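PDB 3G16: SnoaL-like domain-containing protein from Methylibium petroleiphilum PM1, which is of unknown function but has the cystatin-like fold of the NTF2 clan, whose sheet and helices often enclose a pocket for small molecules. Local coordinates for residues Cys34-Tyr48 / Asp111-Tyr124. Residues are numbered along the deposited sequence; the frame is centred on the assembly and turned at random.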
loop_
_atom_site.group_PDB
_atom_site.type_symbol
_atom_site.label_atom_id
_atom_site.label_comp_id
_atom_site.label_asym_id
_atom_site.label_seq_id
_atom_site.Cartn_x
_atom_site.Cartn_y
_atom_site.Cartn_z
ATOM N N CYS A 34 16.079 9.840 9.722
ATOM C CA CYS A 34 15.197 8.696 9.820
ATOM C C CYS A 34 15.524 7.553 8.873
ATOM O O CYS A 34 14.862 6.517 8.900
ATOM C CB CYS A 34 13.774 9.137 9.474
ATOM S SG CYS A 34 13.100 10.320 10.694
ATOM N N PHE A 35 16.506 7.792 8.002
ATOM C CA PHE A 35 16.901 6.835 6.979
ATOM C C PHE A 35 18.349 6.424 7.016
ATOM O O PHE A 35 19.201 7.214 7.425
ATOM C CB PHE A 35 16.766 7.507 5.599
ATOM C CG PHE A 35 15.353 7.833 5.189
ATOM C CD1 PHE A 35 14.538 6.865 4.617
ATOM C CD2 PHE A 35 14.823 9.096 5.368
ATOM C CE1 PHE A 35 13.244 7.149 4.239
ATOM C CE2 PHE A 35 13.513 9.385 5.004
ATOM C CZ PHE A 35 12.731 8.417 4.424
ATOM N N VAL A 36 18.651 5.235 6.533
ATOM C CA VAL A 36 20.034 4.931 6.168
ATOM C C VAL A 36 20.363 5.881 4.984
ATOM O O VAL A 36 19.488 6.202 4.171
ATOM C CB VAL A 36 20.294 3.467 5.796
ATOM C CG1 VAL A 36 19.884 2.549 6.977
ATOM C CG2 VAL A 36 19.533 3.063 4.571
ATOM N N PRO A 37 21.615 6.314 4.843
ATOM C CA PRO A 37 21.944 7.290 3.777
ATOM C C PRO A 37 21.550 6.878 2.380
ATOM O O PRO A 37 21.146 7.747 1.574
ATOM C CB PRO A 37 23.460 7.463 3.915
ATOM C CG PRO A 37 23.770 7.021 5.309
ATOM C CD PRO A 37 22.752 6.026 5.737
ATOM N N GLU A 38 21.652 5.603 2.084
ATOM C CA GLU A 38 21.367 5.090 0.763
ATOM C C GLU A 38 19.901 4.710 0.531
ATOM O O GLU A 38 19.589 4.087 -0.500
ATOM C CB GLU A 38 22.286 3.882 0.492
ATOM C CG GLU A 38 21.998 2.577 1.277
ATOM C CD GLU A 38 22.543 2.476 2.739
ATOM O OE1 GLU A 38 23.014 3.456 3.323
ATOM O OE2 GLU A 38 22.483 1.340 3.282
ATOM N N ALA A 39 19.011 5.058 1.456
ATOM C CA ALA A 39 17.620 4.683 1.301
ATOM C C ALA A 39 17.046 5.178 -0.027
ATOM O O ALA A 39 17.401 6.255 -0.508
ATOM C CB ALA A 39 16.781 5.289 2.438
ATOM N N VAL A 40 16.144 4.378 -0.576
ATOM C CA VAL A 40 15.461 4.715 -1.840
ATOM C C VAL A 40 13.949 4.742 -1.592
ATOM O O VAL A 40 13.382 3.878 -0.907
ATOM C CB VAL A 40 15.803 3.746 -2.966
ATOM C CG1 VAL A 40 15.124 4.181 -4.287
ATOM C CG2 VAL A 40 17.322 3.666 -3.190
ATOM N N HIS A 41 13.285 5.743 -2.154
ATOM C CA HIS A 41 11.810 5.835 -2.167
ATOM C C HIS A 41 11.348 5.581 -3.600
ATOM O O HIS A 41 11.849 6.211 -4.562
ATOM C CB HIS A 41 11.355 7.225 -1.776
ATOM C CG HIS A 41 9.952 7.317 -1.244
ATOM N ND1 HIS A 41 8.839 6.736 -1.842
ATOM C CD2 HIS A 41 9.482 8.011 -0.191
ATOM C CE1 HIS A 41 7.755 7.066 -1.142
ATOM N NE2 HIS A 41 8.116 7.840 -0.125
ATOM N N TYR A 42 10.438 4.627 -3.768
ATOM C CA TYR A 42 9.848 4.289 -5.060
ATOM C C TYR A 42 8.419 4.779 -5.087
ATOM O O TYR A 42 7.724 4.851 -4.050
ATOM C CB TYR A 42 9.890 2.784 -5.265
ATOM C CG TYR A 42 11.275 2.200 -5.287
ATOM C CD1 TYR A 42 11.987 2.160 -6.442
ATOM C CD2 TYR A 42 11.889 1.703 -4.146
ATOM C CE1 TYR A 42 13.274 1.652 -6.492
ATOM C CE2 TYR A 42 13.174 1.182 -4.179
ATOM C CZ TYR A 42 13.866 1.150 -5.354
ATOM O OH TYR A 42 15.156 0.614 -5.408
ATOM N N PHE A 43 7.957 4.998 -6.323
ATOM C CA PHE A 43 6.623 5.529 -6.615
ATOM C C PHE A 43 6.082 4.837 -7.845
ATOM O O PHE A 43 6.834 4.233 -8.579
ATOM C CB PHE A 43 6.696 7.054 -6.917
ATOM C CG PHE A 43 7.321 7.837 -5.833
ATOM C CD1 PHE A 43 6.580 8.275 -4.780
ATOM C CD2 PHE A 43 8.673 8.146 -5.880
ATOM C CE1 PHE A 43 7.141 9.013 -3.758
ATOM C CE2 PHE A 43 9.257 8.888 -4.866
ATOM C CZ PHE A 43 8.515 9.322 -3.799
ATOM N N PRO A 44 4.778 5.002 -8.082
ATOM C CA PRO A 44 4.300 4.477 -9.361
ATOM C C PRO A 44 5.137 4.968 -10.535
ATOM O O PRO A 44 5.547 6.153 -10.549
ATOM C CB PRO A 44 2.864 5.002 -9.407
ATOM C CG PRO A 44 2.459 5.130 -8.017
ATOM C CD PRO A 44 3.706 5.587 -7.273
ATOM N N ALA A 45 5.348 4.140 -11.549
ATOM C CA ALA A 45 6.115 4.580 -12.729
ATOM C C ALA A 45 5.331 5.764 -13.328
ATOM O O ALA A 45 4.075 5.789 -13.344
ATOM C CB ALA A 45 6.312 3.477 -13.756
ATOM N N GLY A 46 6.074 6.776 -13.719
ATOM C CA GLY A 46 5.508 7.985 -14.286
ATOM C C GLY A 46 5.486 9.120 -13.306
ATOM O O GLY A 46 5.232 10.270 -13.705
HETATM N N MSE A 47 5.802 8.839 -12.047
HETATM C CA MSE A 47 5.778 9.850 -11.015
HETATM C C MSE A 47 7.154 10.341 -10.614
HETATM O O MSE A 47 8.047 9.538 -10.363
HETATM C CB MSE A 47 5.122 9.328 -9.739
HETATM C CG MSE A 47 3.660 9.009 -9.831
HETATM SE SE MSE A 47 2.562 10.513 -10.407
HETATM C CE MSE A 47 2.990 11.621 -9.105
ATOM N N TYR A 48 7.270 11.671 -10.585
ATOM C CA TYR A 48 8.411 12.375 -10.031
ATOM C C TYR A 48 9.684 11.995 -10.754
ATOM O O TYR A 48 10.768 12.059 -10.165
ATOM C CB TYR A 48 8.503 12.173 -8.496
ATOM C CG TYR A 48 7.253 12.514 -7.694
ATOM C CD1 TYR A 48 6.428 13.595 -8.039
ATOM C CD2 TYR A 48 6.869 11.746 -6.580
ATOM C CE1 TYR A 48 5.286 13.898 -7.311
ATOM C CE2 TYR A 48 5.720 12.066 -5.844
ATOM C CZ TYR A 48 4.941 13.134 -6.201
ATOM O OH TYR A 48 3.781 13.462 -5.488
ATOM N N ASP A 111 16.089 -1.111 8.132
ATOM C CA ASP A 111 17.427 -1.697 8.311
ATOM C C ASP A 111 17.505 -2.068 9.803
ATOM O O ASP A 111 17.606 -1.199 10.656
ATOM C CB ASP A 111 18.500 -0.680 7.966
ATOM C CG ASP A 111 19.881 -1.142 8.291
ATOM O OD1 ASP A 111 20.256 -2.277 7.928
ATOM O OD2 ASP A 111 20.615 -0.404 8.931
ATOM N N ARG A 112 17.494 -3.357 10.086
ATOM C CA ARG A 112 17.543 -3.835 11.480
ATOM C C ARG A 112 18.832 -3.437 12.193
ATOM O O ARG A 112 18.803 -3.220 13.403
ATOM C CB ARG A 112 17.398 -5.333 11.537
ATOM C CG ARG A 112 16.073 -5.890 11.025
ATOM C CD ARG A 112 16.214 -7.388 10.821
ATOM N NE ARG A 112 15.020 -8.082 10.349
ATOM C CZ ARG A 112 14.107 -8.632 11.129
ATOM N NH1 ARG A 112 14.173 -8.533 12.445
ATOM N NH2 ARG A 112 13.081 -9.311 10.597
ATOM N N ALA A 113 19.925 -3.311 11.438
ATOM C CA ALA A 113 21.236 -3.029 12.007
ATOM C C ALA A 113 21.356 -1.600 12.499
ATOM O O ALA A 113 22.267 -1.319 13.290
ATOM C CB ALA A 113 22.336 -3.336 10.964
ATOM N N SER A 114 20.483 -0.688 12.062
ATOM C CA SER A 114 20.521 0.698 12.507
ATOM C C SER A 114 19.216 1.185 13.112
ATOM O O SER A 114 19.233 2.182 13.827
ATOM C CB SER A 114 20.917 1.634 11.342
ATOM O OG SER A 114 19.883 1.672 10.371
ATOM N N GLY A 115 18.088 0.546 12.801
ATOM C CA GLY A 115 16.789 0.947 13.288
ATOM C C GLY A 115 16.188 2.068 12.470
ATOM O O GLY A 115 15.162 2.647 12.849
ATOM N N LEU A 116 16.741 2.297 11.273
ATOM C CA LEU A 116 16.278 3.363 10.391
ATOM C C LEU A 116 15.667 2.794 9.116
ATOM O O LEU A 116 15.808 1.636 8.813
ATOM C CB LEU A 116 17.431 4.293 10.050
ATOM C CG LEU A 116 18.098 4.823 11.322
ATOM C CD1 LEU A 116 19.271 5.860 10.772
ATOM C CD2 LEU A 116 17.170 5.671 12.253
ATOM N N ILE A 117 14.939 3.634 8.380
ATOM C CA ILE A 117 14.246 3.211 7.164
ATOM C C ILE A 117 15.249 3.018 6.043
ATOM O O ILE A 117 16.094 3.894 5.808
ATOM C CB ILE A 117 13.195 4.241 6.765
ATOM C CG1 ILE A 117 12.108 4.337 7.848
ATOM C CG2 ILE A 117 12.566 3.843 5.441
ATOM C CD1 ILE A 117 11.180 5.542 7.707
ATOM N N ARG A 118 15.132 1.908 5.330
ATOM C CA ARG A 118 16.010 1.645 4.166
ATOM C C ARG A 118 15.291 1.758 2.836
ATOM O O ARG A 118 15.930 1.959 1.830
ATOM C CB ARG A 118 16.718 0.281 4.285
ATOM C CG ARG A 118 15.851 -0.885 4.075
ATOM C CD ARG A 118 16.647 -2.175 4.180
ATOM N NE ARG A 118 15.843 -3.319 3.841
ATOM C CZ ARG A 118 16.214 -4.558 4.074
ATOM N NH1 ARG A 118 17.378 -4.825 4.674
ATOM N NH2 ARG A 118 15.424 -5.547 3.719
ATOM N N GLU A 119 13.977 1.637 2.829
ATOM C CA GLU A 119 13.232 1.684 1.575
ATOM C C GLU A 119 11.782 1.983 1.837
ATOM O O GLU A 119 11.217 1.501 2.816
ATOM C CB GLU A 119 13.332 0.325 0.886
ATOM C CG GLU A 119 12.702 0.261 -0.493
ATOM C CD GLU A 119 12.990 -1.044 -1.191
ATOM O OE1 GLU A 119 14.173 -1.266 -1.561
ATOM O OE2 GLU A 119 12.077 -1.867 -1.324
ATOM N N ILE A 120 11.173 2.743 0.917
ATOM C CA ILE A 120 9.725 3.018 0.939
ATOM C C ILE A 120 9.202 2.767 -0.472
ATOM O O ILE A 120 9.846 3.198 -1.452
ATOM C CB ILE A 120 9.361 4.442 1.411
ATOM C CG1 ILE A 120 9.964 4.716 2.795
ATOM C CG2 ILE A 120 7.841 4.636 1.370
ATOM C CD1 ILE A 120 9.713 6.124 3.305
ATOM N N ARG A 121 8.102 2.034 -0.595
ATOM C CA ARG A 121 7.449 1.755 -1.893
ATOM C C ARG A 121 6.031 2.277 -1.771
ATOM O O ARG A 121 5.253 1.726 -0.998
ATOM C CB ARG A 121 7.487 0.264 -2.186
ATOM C CG ARG A 121 8.896 -0.317 -2.246
ATOM C CD ARG A 121 8.921 -1.738 -2.762
ATOM N NE ARG A 121 8.146 -2.695 -1.997
ATOM C CZ ARG A 121 8.562 -3.261 -0.865
ATOM N NH1 ARG A 121 9.729 -2.960 -0.323
ATOM N NH2 ARG A 121 7.802 -4.166 -0.271
ATOM N N ALA A 122 5.694 3.309 -2.569
ATOM C CA ALA A 122 4.380 3.952 -2.449
ATOM C C ALA A 122 3.447 3.664 -3.618
ATOM O O ALA A 122 3.868 3.547 -4.774
ATOM C CB ALA A 122 4.533 5.470 -2.325
ATOM N N PHE A 123 2.173 3.555 -3.261
ATOM C CA PHE A 123 1.060 3.201 -4.155
ATOM C C PHE A 123 -0.032 4.222 -3.935
ATOM O O PHE A 123 -0.145 4.778 -2.834
ATOM C CB PHE A 123 0.549 1.808 -3.838
ATOM C CG PHE A 123 1.645 0.775 -3.897
ATOM C CD1 PHE A 123 1.975 0.143 -5.067
ATOM C CD2 PHE A 123 2.416 0.505 -2.786
ATOM C CE1 PHE A 123 3.024 -0.783 -5.141
ATOM C CE2 PHE A 123 3.470 -0.416 -2.835
ATOM C CZ PHE A 123 3.752 -1.053 -4.008
ATOM N N TYR A 124 -0.862 4.435 -4.946
ATOM C CA TYR A 124 -1.856 5.496 -4.912
ATOM C C TYR A 124 -3.277 5.054 -5.056
ATOM O O TYR A 124 -3.569 4.089 -5.768
ATOM C CB TYR A 124 -1.617 6.475 -6.062
ATOM C CG TYR A 124 -0.334 7.264 -6.073
ATOM C CD1 TYR A 124 0.471 7.411 -4.934
ATOM C CD2 TYR A 124 0.034 7.960 -7.225
ATOM C CE1 TYR A 124 1.640 8.227 -4.974
ATOM C CE2 TYR A 124 1.175 8.752 -7.256
ATOM C CZ TYR A 124 1.958 8.860 -6.143
ATOM O OH TYR A 124 3.064 9.670 -6.150
HETATM O O HOH W 1 16.103 0.035 -2.927
#
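Tyr42 is gripped by parallel strand 116-124 through both backbone polar atoms: its N donates to Ile120 O (2.8 Å, 172°), and its O accepts from Ala122 N (2.9 Å). His41 ND1 donates to Tyr42 O (3.1 Å) from the opposite face of the carbonyl plane. Ile120 N to Val40 O continues the ladder; beyond the corner at Pro37 and Glu38, Ile117 N donates to Cys34 O and Ile117 O accepts from Val36 N. Arg118 and Glu119 form a classic bulge opposite Glu109. On the face bearing Tyr42 and Glu119, one water joins Tyr42 OH to Glu119 OE1, while Glu119 OE2 forms salt bridges with Arg121 and Arg145. On the other, chi1 of -157° sets the His41 ring where ND1 can meet Tyr42 O in the ring plane; Ile120 CG2 covers one side, 3.7 Å from the centroid, Phe43 CZ the other. An alanine at His41 would be likely to leave Ile120 CG2 without its aromatic cover and Tyr42 O with one donor fewer. Farther along, Pro44 CG makes a CH-pi contact over the Tyr124 ring, whose edge meets the selenium of selenomethionine Met47 (Met-aromatic). This sole parallel pair in the cystatin-like sheet thus satisfies backbone polarity by its ladder, keeping Glu119 and Arg121 to one face.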